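Local coordinates for protein Vlm2 (Streptomyces tsusimaensis, PDB 6ECB) that carries the thioesterase domain of a valinomycin synthetase, which probably oligomerises, cyclises and releases the enzyme-bound depsipeptide, at residues Val264-Asp272 with Glu284-His292. Sequence-based numbering, arbitrary orientation.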
# COMPACT_ATOMS: atom_id res chain seq x y z
N VAL A 264 -12.33 12.96 -10.72
CA VAL A 264 -10.96 12.51 -10.49
C VAL A 264 -10.11 13.75 -10.29
O VAL A 264 -10.28 14.76 -10.98
CB VAL A 264 -10.43 11.62 -11.64
CG1 VAL A 264 -10.55 12.31 -13.00
CG2 VAL A 264 -9.00 11.20 -11.35
N THR A 265 -9.24 13.71 -9.29
CA THR A 265 -8.43 14.86 -8.93
C THR A 265 -6.98 14.42 -8.86
O THR A 265 -6.69 13.37 -8.28
CB THR A 265 -8.86 15.44 -7.58
OG1 THR A 265 -10.22 15.89 -7.66
CG2 THR A 265 -7.97 16.61 -7.19
N PHE A 266 -6.08 15.20 -9.44
CA PHE A 266 -4.65 14.91 -9.40
C PHE A 266 -3.96 15.93 -8.51
O PHE A 266 -4.19 17.14 -8.65
CB PHE A 266 -4.05 14.92 -10.81
CG PHE A 266 -4.59 13.85 -11.70
CD1 PHE A 266 -5.72 14.05 -12.46
CD2 PHE A 266 -3.99 12.60 -11.72
CE1 PHE A 266 -6.23 13.04 -13.27
CE2 PHE A 266 -4.50 11.59 -12.52
CZ PHE A 266 -5.63 11.81 -13.29
N VAL A 267 -3.10 15.45 -7.61
CA VAL A 267 -2.38 16.29 -6.66
C VAL A 267 -0.90 15.93 -6.71
O VAL A 267 -0.53 14.78 -6.47
CB VAL A 267 -2.92 16.12 -5.23
CG1 VAL A 267 -2.15 16.99 -4.24
CG2 VAL A 267 -4.40 16.45 -5.18
N ASP A 268 -0.05 16.92 -6.99
CA ASP A 268 1.38 16.67 -7.00
C ASP A 268 1.89 16.58 -5.56
O ASP A 268 1.48 17.38 -4.71
CB ASP A 268 2.12 17.79 -7.74
CG ASP A 268 1.89 17.78 -9.26
OD1 ASP A 268 1.27 16.87 -9.81
OD2 ASP A 268 2.38 18.71 -9.91
N ILE A 269 2.79 15.63 -5.30
CA ILE A 269 3.39 15.48 -3.98
C ILE A 269 4.91 15.42 -4.12
O ILE A 269 5.44 15.04 -5.18
CB ILE A 269 2.87 14.23 -3.24
CG1 ILE A 269 2.95 12.97 -4.12
CG2 ILE A 269 1.42 14.45 -2.81
CD1 ILE A 269 2.74 11.65 -3.38
N PRO A 270 5.64 15.73 -3.05
CA PRO A 270 7.10 15.67 -3.11
C PRO A 270 7.62 14.25 -2.95
O PRO A 270 6.90 13.31 -2.60
CB PRO A 270 7.54 16.53 -1.91
CG PRO A 270 6.45 16.31 -0.92
CD PRO A 270 5.16 16.22 -1.74
N GLY A 271 8.92 14.12 -3.16
CA GLY A 271 9.58 12.84 -3.05
C GLY A 271 9.59 12.10 -4.37
O GLY A 271 9.26 12.64 -5.43
N ASP A 272 9.99 10.84 -4.29
CA ASP A 272 9.77 9.94 -5.42
C ASP A 272 9.04 8.69 -4.93
O ASP A 272 8.59 8.65 -3.78
CB ASP A 272 11.09 9.60 -6.11
CG ASP A 272 12.07 8.89 -5.21
OD1 ASP A 272 11.64 7.97 -4.47
OD2 ASP A 272 13.27 9.26 -5.26
N GLU A 284 4.70 16.00 4.18
CA GLU A 284 4.03 16.86 3.21
C GLU A 284 2.95 16.09 2.45
O GLU A 284 1.90 16.65 2.13
CB GLU A 284 5.05 17.44 2.23
CG GLU A 284 4.49 18.61 1.43
CD GLU A 284 5.57 19.40 0.71
OE1 GLU A 284 6.75 19.34 1.14
OE2 GLU A 284 5.24 20.09 -0.28
N VAL A 285 3.20 14.81 2.17
CA VAL A 285 2.17 13.95 1.60
C VAL A 285 0.95 13.93 2.51
O VAL A 285 -0.19 14.10 2.06
CB VAL A 285 2.70 12.53 1.38
CG1 VAL A 285 1.60 11.60 0.91
CG2 VAL A 285 3.87 12.55 0.39
N ALA A 286 1.18 13.74 3.81
CA ALA A 286 0.09 13.73 4.79
C ALA A 286 -0.66 15.05 4.80
O ALA A 286 -1.90 15.06 4.85
CB ALA A 286 0.65 13.42 6.20
N GLN A 287 0.06 16.18 4.78
CA GLN A 287 -0.58 17.49 4.78
C GLN A 287 -1.50 17.64 3.57
O GLN A 287 -2.59 18.21 3.68
CB GLN A 287 0.49 18.58 4.79
CG GLN A 287 -0.01 19.99 4.66
CD GLN A 287 1.10 21.01 4.92
OE1 GLN A 287 1.82 20.94 5.93
NE2 GLN A 287 1.26 21.96 3.99
N LEU A 288 -1.07 17.12 2.41
CA LEU A 288 -1.88 17.23 1.20
C LEU A 288 -3.07 16.29 1.23
O LEU A 288 -4.16 16.65 0.74
CB LEU A 288 -0.98 16.98 -0.02
CG LEU A 288 -0.05 18.15 -0.30
CD1 LEU A 288 1.10 17.77 -1.22
CD2 LEU A 288 -0.82 19.30 -0.89
N LEU A 289 -2.91 15.07 1.75
CA LEU A 289 -4.08 14.20 1.95
C LEU A 289 -5.07 14.85 2.90
O LEU A 289 -6.29 14.81 2.68
CB LEU A 289 -3.68 12.83 2.50
CG LEU A 289 -3.59 11.65 1.57
CD1 LEU A 289 -2.45 11.89 0.60
CD2 LEU A 289 -3.36 10.36 2.37
N ASP A 290 -4.56 15.44 3.98
CA ASP A 290 -5.44 16.14 4.91
C ASP A 290 -6.20 17.24 4.19
O ASP A 290 -7.42 17.38 4.37
CB ASP A 290 -4.64 16.76 6.06
CG ASP A 290 -4.22 15.77 7.12
OD1 ASP A 290 -4.77 14.66 7.21
OD2 ASP A 290 -3.31 16.15 7.92
N ARG A 291 -5.50 18.04 3.39
CA ARG A 291 -6.12 19.19 2.76
C ARG A 291 -7.17 18.77 1.73
O ARG A 291 -8.24 19.38 1.65
CB ARG A 291 -5.06 20.05 2.07
CG ARG A 291 -5.61 21.25 1.30
CD ARG A 291 -4.49 22.01 0.58
NE ARG A 291 -3.31 22.16 1.43
CZ ARG A 291 -2.10 22.51 0.99
NH1 ARG A 291 -1.91 22.76 -0.30
NH2 ARG A 291 -1.09 22.61 1.84
N HIS A 292 -6.85 17.76 0.92
CA HIS A 292 -7.70 17.38 -0.19
C HIS A 292 -8.78 16.39 0.19
O HIS A 292 -9.85 16.40 -0.44
CB HIS A 292 -6.86 16.82 -1.33
CG HIS A 292 -6.08 17.86 -2.05
ND1 HIS A 292 -6.61 18.60 -3.09
CD2 HIS A 292 -4.82 18.31 -1.88
CE1 HIS A 292 -5.70 19.45 -3.53
NE2 HIS A 292 -4.61 19.30 -2.81
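V267 sets one methyl squarely over the imidazole of H292: CG2 stands 3.6 Å from the ring centroid and 4° off the ring normal, a CH-pi contact. The other methyl, CG1, lies anti to the backbone N (chi1 179°), and that rotation lets it sit above the plane beside the NE2-CD2 side of the ring, 3.7 Å from H292 NE2, and come within 4.3 Å of L288 CD2. One helical turn earlier, L288 can be followed outward: CB leaves the helix toward the strand, CG carries the two methyls apart, CD2 goes to V267, and CD1 touches both the carbonyl O of D268, at 3.5 Å, and CG2 of I269, at 3.7 Å. CD2 also lies over one face of the R291 guanidinium, offset toward its rim. I269 continues the apolar seam, its CD1 lying 4.0 Å from V285 CG2. Beyond it the ring of P270 rests against the aliphatic part of E284, with P270 CG 3.6 Å from both CB and CD of E284.

Strand 264-268 is one of the two outermost strands of the alpha/beta-hydrolase sheet, hydrogen-bonded along one edge to strand 237-241, while helix 281-293 packs across a face, nearly antiparallel, at 151°. V285 and A286 also touch L57 of helix 55-60. The loop leaving the strand leads to H273, probably the histidine of a Ser-His-Asp triad with S111 and D138. An alanine in place of H292 would probably leave V267 CG2 without the flat surface it rests on and open a gap at this end of the seam. With no hydrogen bond or salt bridge across the contact, cohesion rests on apolar packing and the CH-pi contact, at the cost of burying the carbonyl O of P270 without a partner.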